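PDB 3A32: threonine--tRNA ligase catalytic subunit from Aeropyrum pernix, which catalyses the ATP-dependent attachment of threonine to tRNA(Thr), and probably leaves the clearing of mischarged seryl-tRNA(Thr) to a separate editing subunit. Local coordinates for residues F291-V296 with V306-R311. Sequence-based numbering, arbitrary orientation.
Sequences FRLYDV and VYIIHR. With ZN (zinc ion), chain G.
Leu293 and Tyr294, in the first turn of helix 293-301, pack on Ile308 and Val306 of strand 306-316, an inner strand of the mostly antiparallel sheet of the class II synthetase core. Two apolar pairs carry the contact. Leu293 CD1 lies 3.9 Å from Ile308 CG1, the two side chains crossing at about a right angle; Ile116 and Leu120 of helix 112-126 also pack on Leu293. Tyr294 reaches the strand along the edge of its ring: CD1 sits 3.8 Å from Val306 CG1, a methyl that chi1 of 67° sets astride the backbone N and C, facing the ring. The neighbouring CE1 of Tyr294 stands 3.7 Å from Val306 O, which comes up to the rim of the ring, almost level with it.

The polar link is indirect. Water 1, also in the ring plane, donates to both Tyr294 OH (2.7 Å) and Val306 O (2.8 Å), while the hydroxyl is hydrogen-bonded as well to Glu224 OE2. Arg292, the N-cap just ahead, meets Phe29 of the second subunit in a cation-pi contact.

Farther along the strand, His310 ND1 binds the zinc ion at 2.1 Å beside water 2, Cys112 and His166, while its NE2 is hydrogen-bonded to Asp284, which probably fixes the ring's rotation. Across the contact itself no direct hydrogen bond forms: apolar packing, one aliphatic pair and one ring edge against a methyl, and one bridging water join the helix to the strand that carries this zinc ligand.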
ATOM      1  N   PHE A 291       6.553 -18.712  21.806  1.00 15.83           N
ATOM      2  CA  PHE A 291       7.242 -19.017  20.543  1.00 14.94           C
ATOM      3  C   PHE A 291       8.709 -19.413  20.736  1.00 15.53           C
ATOM      4  O   PHE A 291       9.452 -19.470  19.768  1.00 16.13           O
ATOM      5  CB  PHE A 291       7.195 -17.801  19.620  1.00 14.27           C
ATOM      6  CG  PHE A 291       5.857 -17.597  18.963  1.00 12.69           C
ATOM      7  CD1 PHE A 291       5.527 -18.291  17.797  1.00  9.59           C
ATOM      8  CD2 PHE A 291       4.913 -16.747  19.539  1.00 10.79           C
ATOM      9  CE1 PHE A 291       4.298 -18.096  17.192  1.00  8.70           C
ATOM     10  CE2 PHE A 291       3.679 -16.560  18.950  1.00 10.62           C
ATOM     11  CZ  PHE A 291       3.366 -17.233  17.785  1.00  7.43           C
ATOM     12  N   ARG A 292       9.121 -19.632  21.990  1.00 15.12           N
ATOM     13  CA  ARG A 292      10.421 -20.160  22.320  1.00 15.76           C
ATOM     14  C   ARG A 292      11.544 -19.276  21.797  1.00 15.16           C
ATOM     15  O   ARG A 292      12.588 -19.772  21.346  1.00 15.65           O
ATOM     16  CB  ARG A 292      10.515 -21.626  21.863  1.00 16.43           C
ATOM     17  CG  ARG A 292       9.525 -22.507  22.661  1.00 22.42           C
ATOM     18  CD  ARG A 292       9.074 -23.700  21.836  1.00 34.21           C
ATOM     19  NE  ARG A 292       7.988 -24.508  22.429  1.00 39.21           N
ATOM     20  CZ  ARG A 292       7.637 -25.716  21.981  1.00 42.45           C
ATOM     21  NH1 ARG A 292       8.291 -26.265  20.965  1.00 43.88           N
ATOM     22  NH2 ARG A 292       6.642 -26.390  22.544  1.00 44.85           N
ATOM     23  N   LEU A 293      11.350 -17.959  21.920  1.00 14.03           N
ATOM     24  CA  LEU A 293      12.317 -16.978  21.424  1.00 13.34           C
ATOM     25  C   LEU A 293      13.550 -16.838  22.289  1.00 13.46           C
ATOM     26  O   LEU A 293      14.639 -16.552  21.775  1.00 13.14           O
ATOM     27  CB  LEU A 293      11.656 -15.610  21.213  1.00 13.47           C
ATOM     28  CG  LEU A 293      10.416 -15.619  20.275  1.00 10.97           C
ATOM     29  CD1 LEU A 293       9.943 -14.206  20.018  1.00  4.40           C
ATOM     30  CD2 LEU A 293      10.742 -16.413  18.935  1.00  9.09           C
ATOM     31  N   TYR A 294      13.355 -17.002  23.598  1.00 13.07           N
ATOM     32  CA  TYR A 294      14.436 -16.977  24.576  1.00 13.28           C
ATOM     33  C   TYR A 294      15.431 -18.145  24.289  1.00 13.10           C
ATOM     34  O   TYR A 294      16.621 -17.941  24.298  1.00 10.75           O
ATOM     35  CB  TYR A 294      13.884 -17.084  26.000  1.00 12.28           C
ATOM     36  CG  TYR A 294      13.207 -15.856  26.581  1.00 11.83           C
ATOM     37  CD1 TYR A 294      13.642 -14.576  26.267  1.00 14.00           C
ATOM     38  CD2 TYR A 294      12.132 -15.986  27.465  1.00 10.87           C
ATOM     39  CE1 TYR A 294      13.041 -13.468  26.796  1.00 13.82           C
ATOM     40  CE2 TYR A 294      11.526 -14.876  28.021  1.00  9.28           C
ATOM     41  CZ  TYR A 294      11.985 -13.618  27.679  1.00 13.51           C
ATOM     42  OH  TYR A 294      11.434 -12.475  28.231  1.00 13.41           O
ATOM     43  N   ASP A 295      14.885 -19.338  24.030  1.00 14.16           N
ATOM     44  CA  ASP A 295      15.635 -20.515  23.585  1.00 15.55           C
ATOM     45  C   ASP A 295      16.362 -20.266  22.274  1.00 15.79           C
ATOM     46  O   ASP A 295      17.589 -20.401  22.214  1.00 16.41           O
ATOM     47  CB  ASP A 295      14.718 -21.745  23.499  1.00 15.28           C
ATOM     48  CG  ASP A 295      14.275 -22.228  24.885  1.00 19.53           C
ATOM     49  OD1 ASP A 295      15.007 -21.960  25.867  1.00 20.27           O
ATOM     50  OD2 ASP A 295      13.192 -22.849  25.003  1.00 23.78           O
ATOM     51  N   VAL A 296      15.611 -19.850  21.253  1.00 15.29           N
ATOM     52  CA  VAL A 296      16.154 -19.582  19.931  1.00 15.64           C
ATOM     53  C   VAL A 296      17.272 -18.529  19.938  1.00 15.56           C
ATOM     54  O   VAL A 296      18.322 -18.719  19.328  1.00 17.09           O
ATOM     55  CB  VAL A 296      14.995 -19.242  18.915  1.00 16.12           C
ATOM     56  CG1 VAL A 296      15.530 -18.484  17.729  1.00 16.28           C
ATOM     57  CG2 VAL A 296      14.307 -20.518  18.481  1.00 15.63           C
ATOM     58  N   VAL A 306      17.393 -10.527  26.372  1.00 14.32           N
ATOM     59  CA  VAL A 306      16.772 -10.036  25.150  1.00 12.74           C
ATOM     60  C   VAL A 306      15.323  -9.625  25.465  1.00 12.85           C
ATOM     61  O   VAL A 306      14.687 -10.199  26.347  1.00 11.30           O
ATOM     62  CB  VAL A 306      16.840 -11.089  23.998  1.00 12.49           C
ATOM     63  CG1 VAL A 306      15.996 -12.311  24.303  1.00 11.95           C
ATOM     64  CG2 VAL A 306      16.414 -10.487  22.633  1.00 10.40           C
ATOM     65  N   TYR A 307      14.807  -8.644  24.717  1.00 12.31           N
ATOM     66  CA  TYR A 307      13.430  -8.163  24.899  1.00 11.52           C
ATOM     67  C   TYR A 307      12.643  -8.201  23.607  1.00 11.09           C
ATOM     68  O   TYR A 307      13.204  -7.998  22.527  1.00 10.76           O
ATOM     69  CB  TYR A 307      13.427  -6.725  25.493  1.00 11.53           C
ATOM     70  CG  TYR A 307      14.111  -6.688  26.851  1.00 12.33           C
ATOM     71  CD1 TYR A 307      13.406  -7.002  28.021  1.00 11.82           C
ATOM     72  CD2 TYR A 307      15.488  -6.427  26.952  1.00 11.73           C
ATOM     73  CE1 TYR A 307      14.044  -7.024  29.245  1.00 10.61           C
ATOM     74  CE2 TYR A 307      16.132  -6.438  28.168  1.00 10.52           C
ATOM     75  CZ  TYR A 307      15.398  -6.746  29.313  1.00 11.13           C
ATOM     76  OH  TYR A 307      16.038  -6.762  30.529  1.00 14.12           O
ATOM     77  N   ILE A 308      11.341  -8.448  23.748  1.00 10.39           N
ATOM     78  CA  ILE A 308      10.379  -8.444  22.663  1.00  9.66           C
ATOM     79  C   ILE A 308       9.441  -7.233  22.845  1.00  9.74           C
ATOM     80  O   ILE A 308       8.841  -7.015  23.924  1.00  9.51           O
ATOM     81  CB  ILE A 308       9.584  -9.765  22.608  1.00  8.97           C
ATOM     82  CG1 ILE A 308      10.367 -10.880  21.924  1.00 11.22           C
ATOM     83  CG2 ILE A 308       8.338  -9.588  21.754  1.00 11.45           C
ATOM     84  CD1 ILE A 308      11.676 -11.381  22.595  1.00 11.25           C
ATOM     85  N   ILE A 309       9.341  -6.424  21.794  1.00  8.01           N
ATOM     86  CA  ILE A 309       8.575  -5.212  21.889  1.00  6.36           C
ATOM     87  C   ILE A 309       7.542  -5.140  20.755  1.00  6.43           C
ATOM     88  O   ILE A 309       7.856  -5.424  19.604  1.00  5.84           O
ATOM     89  CB  ILE A 309       9.514  -3.953  21.897  1.00  5.82           C
ATOM     90  CG1 ILE A 309      10.369  -3.929  23.159  1.00  4.95           C
ATOM     91  CG2 ILE A 309       8.700  -2.648  21.741  1.00  4.60           C
ATOM     92  CD1 ILE A 309      11.492  -2.901  23.181  1.00  4.13           C
ATOM     93  N   HIS A 310       6.320  -4.789  21.125  1.00  6.25           N
ATOM     94  CA  HIS A 310       5.281  -4.311  20.209  1.00  6.64           C
ATOM     95  C   HIS A 310       5.356  -2.789  20.259  1.00  6.93           C
ATOM     96  O   HIS A 310       5.471  -2.234  21.348  1.00  7.03           O
ATOM     97  CB  HIS A 310       3.889  -4.613  20.767  1.00  6.79           C
ATOM     98  CG  HIS A 310       3.650  -6.040  21.163  1.00  8.78           C
ATOM     99  ND1 HIS A 310       2.940  -6.913  20.374  1.00  9.56           N
ATOM    100  CD2 HIS A 310       3.962  -6.724  22.296  1.00  9.48           C
ATOM    101  CE1 HIS A 310       2.832  -8.075  20.993  1.00  8.11           C
ATOM    102  NE2 HIS A 310       3.435  -7.980  22.167  1.00  8.86           N
ATOM    103  N   ARG A 311       5.268  -2.100  19.119  1.00  6.20           N
ATOM    104  CA  ARG A 311       5.228  -0.633  19.149  1.00  5.76           C
ATOM    105  C   ARG A 311       4.427  -0.061  17.998  1.00  5.56           C
ATOM    106  O   ARG A 311       4.484  -0.585  16.907  1.00  6.68           O
ATOM    107  CB  ARG A 311       6.647  -0.042  19.181  1.00  6.46           C
ATOM    108  CG  ARG A 311       7.636  -0.501  18.090  1.00  5.11           C
ATOM    109  CD  ARG A 311       7.854   0.552  16.981  1.00  5.67           C
ATOM    110  NE  ARG A 311       6.750   0.718  16.022  1.00  6.07           N
ATOM    111  CZ  ARG A 311       6.766   1.590  15.005  1.00  5.98           C
ATOM    112  NH1 ARG A 311       7.833   2.373  14.793  1.00  9.49           N
ATOM    113  NH2 ARG A 311       5.721   1.675  14.186  1.00  5.57           N
TER
HETATM  114 ZN    ZN G 708       2.180  -6.846  18.455  1.00 11.72          ZN
HETATM  115  O   HOH W   1      12.414 -10.020  27.898  1.00 15.48           O
HETATM  116  O   HOH W   2       1.599  -4.969  17.972  1.00 15.13           O